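Long-range contact in alpha-galacturonidase (Bacillus subtilis, PDB 3FEF), which hydrolyses alpha-1,4-linked di-galacturonate to galacturonate, as a family 4 glycosidase dependent on NAD and manganese: residues N200-K212 with Y262-F276. Numbering follows the deposited sequence.
With MG (magnesium ion), chain G; SO4 (sulfate ion), chain E.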
loop_
_atom_site.group_PDB
_atom_site.type_symbol
_atom_site.label_atom_id
_atom_site.label_comp_id
_atom_site.label_asym_id
_atom_site.label_seq_id
_atom_site.Cartn_x
_atom_site.Cartn_y
_atom_site.Cartn_z
ATOM N N ASN A 200 -11.021 -3.153 22.884
ATOM C CA ASN A 200 -10.445 -3.092 21.559
ATOM C C ASN A 200 -9.384 -4.168 21.454
ATOM O O ASN A 200 -8.275 -4.019 21.971
ATOM C CB ASN A 200 -9.847 -1.716 21.254
ATOM C CG ASN A 200 -9.320 -1.620 19.825
ATOM O OD1 ASN A 200 -10.063 -1.817 18.882
ATOM N ND2 ASN A 200 -8.036 -1.334 19.667
ATOM N N VAL A 201 -9.733 -5.258 20.778
ATOM C CA VAL A 201 -8.891 -6.443 20.749
ATOM C C VAL A 201 -8.331 -6.718 19.342
ATOM O O VAL A 201 -9.017 -6.525 18.331
ATOM C CB VAL A 201 -9.686 -7.648 21.258
ATOM C CG1 VAL A 201 -10.833 -7.950 20.318
ATOM C CG2 VAL A 201 -8.776 -8.872 21.453
ATOM N N LEU A 202 -7.081 -7.165 19.285
ATOM C CA LEU A 202 -6.396 -7.316 18.016
ATOM C C LEU A 202 -5.175 -8.221 18.125
ATOM O O LEU A 202 -4.577 -8.364 19.195
ATOM C CB LEU A 202 -6.041 -5.947 17.419
ATOM C CG LEU A 202 -5.027 -5.015 18.125
ATOM C CD1 LEU A 202 -4.422 -4.026 17.130
ATOM C CD2 LEU A 202 -5.670 -4.238 19.276
ATOM N N GLY A 203 -4.813 -8.848 17.010
ATOM C CA GLY A 203 -3.704 -9.789 17.010
ATOM C C GLY A 203 -3.982 -10.926 16.049
ATOM O O GLY A 203 -4.644 -10.755 15.030
ATOM N N ILE A 204 -3.439 -12.082 16.353
ATOM C CA ILE A 204 -3.760 -13.277 15.601
ATOM C C ILE A 204 -4.296 -14.240 16.657
ATOM O O ILE A 204 -4.052 -14.044 17.856
ATOM C CB ILE A 204 -2.513 -13.863 14.937
ATOM C CG1 ILE A 204 -1.432 -14.117 15.983
ATOM C CG2 ILE A 204 -1.980 -12.911 13.852
ATOM C CD1 ILE A 204 -0.091 -14.603 15.386
ATOM N N ASN A 205 -5.022 -15.263 16.224
ATOM C CA ASN A 205 -5.665 -16.201 17.151
ATOM C C ASN A 205 -4.726 -16.764 18.235
ATOM O O ASN A 205 -3.598 -17.166 17.948
ATOM C CB ASN A 205 -6.322 -17.349 16.357
ATOM C CG ASN A 205 -7.170 -18.259 17.241
ATOM O OD1 ASN A 205 -8.143 -17.822 17.894
ATOM N ND2 ASN A 205 -6.786 -19.511 17.299
ATOM N N HIS A 206 -5.201 -16.797 19.476
ATOM C CA HIS A 206 -4.397 -17.211 20.644
ATOM C C HIS A 206 -3.256 -16.270 21.004
ATOM O O HIS A 206 -2.520 -16.523 21.956
ATOM C CB HIS A 206 -3.875 -18.657 20.500
ATOM C CG HIS A 206 -4.965 -19.682 20.484
ATOM N ND1 HIS A 206 -4.812 -20.931 19.931
ATOM C CD2 HIS A 206 -6.250 -19.614 20.909
ATOM C CE1 HIS A 206 -5.943 -21.606 20.053
ATOM N NE2 HIS A 206 -6.829 -20.829 20.649
ATOM N N PHE A 207 -3.104 -15.195 20.240
ATOM C CA PHE A 207 -2.088 -14.176 20.513
ATOM C C PHE A 207 -2.746 -12.808 20.265
ATOM O O PHE A 207 -2.291 -12.019 19.434
ATOM C CB PHE A 207 -0.880 -14.369 19.595
ATOM C CG PHE A 207 0.373 -13.634 20.050
ATOM C CD1 PHE A 207 0.917 -13.865 21.316
ATOM C CD2 PHE A 207 1.009 -12.732 19.203
ATOM C CE1 PHE A 207 2.076 -13.197 21.735
ATOM C CE2 PHE A 207 2.153 -12.061 19.612
ATOM C CZ PHE A 207 2.690 -12.301 20.888
ATOM N N THR A 208 -3.845 -12.582 20.985
ATOM C CA THR A 208 -4.660 -11.394 20.903
ATOM C C THR A 208 -4.376 -10.444 22.062
ATOM O O THR A 208 -4.020 -10.873 23.164
ATOM C CB THR A 208 -6.155 -11.764 20.977
ATOM O OG1 THR A 208 -6.307 -12.839 21.911
ATOM C CG2 THR A 208 -6.671 -12.221 19.623
ATOM N N TRP A 209 -4.555 -9.148 21.810
ATOM C CA TRP A 209 -4.187 -8.132 22.772
ATOM C C TRP A 209 -5.258 -7.066 22.855
ATOM O O TRP A 209 -5.893 -6.705 21.854
ATOM C CB TRP A 209 -2.847 -7.496 22.371
ATOM C CG TRP A 209 -1.749 -8.519 22.378
ATOM C CD1 TRP A 209 -1.527 -9.493 21.445
ATOM C CD2 TRP A 209 -0.740 -8.682 23.383
ATOM N NE1 TRP A 209 -0.442 -10.254 21.812
ATOM C CE2 TRP A 209 0.063 -9.775 22.993
ATOM C CE3 TRP A 209 -0.440 -8.011 24.575
ATOM C CZ2 TRP A 209 1.144 -10.217 23.754
ATOM C CZ3 TRP A 209 0.639 -8.447 25.334
ATOM C CH2 TRP A 209 1.419 -9.536 24.924
ATOM N N ILE A 210 -5.428 -6.533 24.050
ATOM C CA ILE A 210 -6.389 -5.482 24.260
ATOM C C ILE A 210 -5.635 -4.220 24.563
ATOM O O ILE A 210 -4.928 -4.123 25.569
ATOM C CB ILE A 210 -7.359 -5.850 25.416
ATOM C CG1 ILE A 210 -8.165 -7.088 25.020
ATOM C CG2 ILE A 210 -8.255 -4.664 25.750
ATOM C CD1 ILE A 210 -9.011 -7.754 26.199
ATOM N N THR A 211 -5.779 -3.242 23.679
ATOM C CA THR A 211 -5.050 -1.990 23.807
ATOM C C THR A 211 -5.943 -0.879 24.390
ATOM O O THR A 211 -5.453 0.167 24.804
ATOM C CB THR A 211 -4.525 -1.557 22.435
ATOM O OG1 THR A 211 -5.631 -1.451 21.533
ATOM C CG2 THR A 211 -3.581 -2.596 21.893
ATOM N N LYS A 212 -7.254 -1.107 24.404
ATOM C CA LYS A 212 -8.191 -0.185 25.034
ATOM C C LYS A 212 -9.336 -1.024 25.560
ATOM O O LYS A 212 -9.714 -2.025 24.945
ATOM C CB LYS A 212 -8.767 0.829 24.036
ATOM C CG LYS A 212 -7.766 1.590 23.193
ATOM C CD LYS A 212 -8.469 2.104 21.926
ATOM C CE LYS A 212 -7.537 2.912 21.033
ATOM N NZ LYS A 212 -8.009 2.951 19.606
ATOM N N TYR A 262 4.764 -5.211 27.884
ATOM C CA TYR A 262 4.292 -4.654 26.616
ATOM C C TYR A 262 3.286 -3.527 26.717
ATOM O O TYR A 262 3.089 -2.815 25.756
ATOM C CB TYR A 262 3.752 -5.773 25.718
ATOM C CG TYR A 262 4.803 -6.767 25.277
ATOM C CD1 TYR A 262 5.800 -6.398 24.363
ATOM C CD2 TYR A 262 4.800 -8.072 25.757
ATOM C CE1 TYR A 262 6.765 -7.311 23.941
ATOM C CE2 TYR A 262 5.756 -9.004 25.332
ATOM C CZ TYR A 262 6.730 -8.614 24.415
ATOM O OH TYR A 262 7.679 -9.518 24.006
ATOM N N GLY A 263 2.643 -3.372 27.873
ATOM C CA GLY A 263 1.686 -2.279 28.068
ATOM C C GLY A 263 0.303 -2.482 27.447
ATOM O O GLY A 263 -0.524 -1.574 27.459
ATOM N N ALA A 264 0.050 -3.657 26.876
ATOM C CA ALA A 264 -1.306 -3.990 26.433
ATOM C C ALA A 264 -1.713 -5.257 27.160
ATOM O O ALA A 264 -0.870 -5.996 27.596
ATOM C CB ALA A 264 -1.368 -4.176 24.913
ATOM N N ILE A 265 -3.007 -5.505 27.305
ATOM C CA ILE A 265 -3.464 -6.660 28.042
ATOM C C ILE A 265 -3.521 -7.923 27.172
ATOM O O ILE A 265 -4.293 -7.999 26.246
ATOM C CB ILE A 265 -4.862 -6.405 28.629
ATOM C CG1 ILE A 265 -4.836 -5.192 29.582
ATOM C CG2 ILE A 265 -5.408 -7.686 29.283
ATOM C CD1 ILE A 265 -6.230 -4.775 30.122
ATOM N N PRO A 266 -2.719 -8.938 27.506
ATOM C CA PRO A 266 -2.752 -10.157 26.721
ATOM C C PRO A 266 -4.138 -10.770 26.853
ATOM O O PRO A 266 -4.700 -10.788 27.950
ATOM C CB PRO A 266 -1.697 -11.032 27.388
ATOM C CG PRO A 266 -0.844 -10.072 28.204
ATOM C CD PRO A 266 -1.819 -9.046 28.667
ATOM N N ALA A 267 -4.704 -11.238 25.748
ATOM C CA ALA A 267 -6.126 -11.616 25.750
ATOM C C ALA A 267 -6.377 -13.055 25.322
ATOM O O ALA A 267 -7.233 -13.303 24.483
ATOM C CB ALA A 267 -6.931 -10.642 24.861
ATOM N N ALA A 268 -5.610 -13.983 25.896
ATOM C CA ALA A 268 -5.832 -15.431 25.788
ATOM C C ALA A 268 -5.336 -16.095 27.074
ATOM O O ALA A 268 -4.614 -15.472 27.852
ATOM C CB ALA A 268 -5.098 -16.030 24.563
ATOM N N GLY A 269 -5.707 -17.357 27.287
ATOM C CA GLY A 269 -5.236 -18.084 28.460
ATOM C C GLY A 269 -3.711 -18.176 28.465
ATOM O O GLY A 269 -3.063 -18.224 27.411
ATOM N N ASP A 270 -3.144 -18.184 29.661
ATOM C CA ASP A 270 -1.719 -18.343 29.857
ATOM C C ASP A 270 -1.137 -19.503 29.013
ATOM O O ASP A 270 -0.068 -19.384 28.411
ATOM C CB ASP A 270 -1.434 -18.535 31.360
ATOM C CG ASP A 270 -1.438 -17.209 32.138
ATOM O OD1 ASP A 270 -2.048 -16.217 31.663
ATOM O OD2 ASP A 270 -0.803 -17.134 33.219
ATOM N N ARG A 271 -1.860 -20.611 28.951
ATOM C CA ARG A 271 -1.387 -21.794 28.248
ATOM C C ARG A 271 -1.190 -21.541 26.743
ATOM O O ARG A 271 -0.383 -22.204 26.099
ATOM C CB ARG A 271 -2.350 -22.964 28.485
ATOM C CG ARG A 271 -3.793 -22.643 28.059
ATOM C CD ARG A 271 -4.809 -23.624 28.620
ATOM N NE ARG A 271 -4.666 -24.961 28.059
ATOM C CZ ARG A 271 -5.396 -25.446 27.056
ATOM N NH1 ARG A 271 -5.195 -26.687 26.627
ATOM N NH2 ARG A 271 -6.323 -24.703 26.473
ATOM N N HIS A 272 -1.933 -20.598 26.180
ATOM C CA HIS A 272 -1.799 -20.280 24.758
ATOM C C HIS A 272 -0.745 -19.216 24.529
ATOM O O HIS A 272 0.048 -19.323 23.600
ATOM C CB HIS A 272 -3.125 -19.804 24.175
ATOM C CG HIS A 272 -4.134 -20.893 24.030
ATOM N ND1 HIS A 272 -5.337 -20.887 24.704
ATOM C CD2 HIS A 272 -4.114 -22.033 23.301
ATOM C CE1 HIS A 272 -6.017 -21.976 24.394
ATOM N NE2 HIS A 272 -5.304 -22.681 23.532
ATOM N N LEU A 273 -0.746 -18.191 25.380
ATOM C CA LEU A 273 0.198 -17.091 25.270
ATOM C C LEU A 273 1.599 -17.636 25.356
ATOM O O LEU A 273 2.510 -17.184 24.651
ATOM C CB LEU A 273 -0.008 -16.095 26.425
ATOM C CG LEU A 273 -1.298 -15.259 26.433
ATOM C CD1 LEU A 273 -1.452 -14.475 27.753
ATOM C CD2 LEU A 273 -1.385 -14.316 25.199
ATOM N N ALA A 274 1.769 -18.594 26.259
ATOM C CA ALA A 274 3.086 -19.131 26.572
ATOM C C ALA A 274 3.809 -19.695 25.348
ATOM O O ALA A 274 5.015 -19.796 25.346
ATOM C CB ALA A 274 2.983 -20.194 27.658
ATOM N N GLU A 275 3.087 -20.050 24.298
ATOM C CA GLU A 275 3.749 -20.705 23.175
ATOM C C GLU A 275 4.292 -19.732 22.117
ATOM O O GLU A 275 4.968 -20.162 21.174
ATOM C CB GLU A 275 2.791 -21.694 22.521
ATOM C CG GLU A 275 2.013 -22.530 23.526
ATOM C CD GLU A 275 1.472 -23.797 22.907
ATOM O OE1 GLU A 275 0.476 -23.721 22.146
ATOM O OE2 GLU A 275 2.056 -24.869 23.175
ATOM N N PHE A 276 3.988 -18.439 22.261
ATOM C CA PHE A 276 4.291 -17.463 21.199
ATOM C C PHE A 276 5.599 -16.709 21.381
ATOM O O PHE A 276 6.033 -16.029 20.461
ATOM C CB PHE A 276 3.154 -16.439 21.023
ATOM C CG PHE A 276 1.962 -16.982 20.290
ATOM C CD1 PHE A 276 1.794 -16.743 18.944
ATOM C CD2 PHE A 276 1.013 -17.736 20.957
ATOM C CE1 PHE A 276 0.710 -17.232 18.280
ATOM C CE2 PHE A 276 -0.067 -18.253 20.287
ATOM C CZ PHE A 276 -0.224 -17.998 18.947
HETATM MG MG MG G . -9.125 -20.983 20.713
HETATM S S SO4 E . -8.209 -27.188 23.943
HETATM O O1 SO4 E . -9.352 -27.649 24.724
HETATM O O2 SO4 E . -6.963 -27.413 24.667
HETATM O O3 SO4 E . -8.374 -25.765 23.681
HETATM O O4 SO4 E . -8.170 -27.902 22.675
HETATM O O HOH W 1 -9.461 -21.656 22.928
HETATM O O HOH W 2 -11.457 -21.392 20.867
HETATM O O HOH W 3 -8.961 -21.141 18.384
#
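Ala267 N donates to Thr208 O over 2.7 Å, the shortest polar bond between 200-212 and 262-276, although it is noticeably bent at the hydrogen. Thr208 returns a second bond from its side chain: OG1, set between its own backbone N and carbonyl carbon (chi1 38°), gives its proton to Ala267 O at 2.8 Å from above the carbonyl plane. Two residues further along one strand and two back along the other, Ile210 and Ile265 form an antiparallel hydrogen-bonded pair, with N-H to O bonds running both ways. The short strand 265-266 is thereby added to strand 207-215, whose other neighbours are 197-202 and 218-219, in the antiparallel sheet of the C-terminal domain. Trp209 and Pro266 form the adjoining non-hydrogen-bonded pair; there Pro266 CA sits on one side of the indole, nearer its border than its middle, and Pro266 CG reaches Trp209 CZ3 at 3.6 Å.

Between strands 197-202 and 207-215, the type II turn from Ile204 to Phe207 brings His206 to the metal site. His206 NE2 binds the magnesium ion at 2.3 Å, alongside three waters and Cys169, while ND1 is hydrogen-bonded to Thr110. His272, on the short helix 270-273, stacks face to face on the His206 imidazole, with centroids 3.9 Å apart and planes 13° from parallel; together with the Thr110 bond, this should restrict rotation of the ligand ring. Phe276 packs beside the same turn: Phe207 CB stands over the centre of the Phe276 ring, 3.6 Å from its centroid, a CH-pi contact, and the two phenyl groups are nearly parallel but displaced, with little of one ring above the other. With an alanine here, Phe207 CB would probably lose the ring it rests on, a gap opening beside His206 O, which Phe276 CE2 approaches to 3.4 Å, and the Phe207 ring becoming freer to shift.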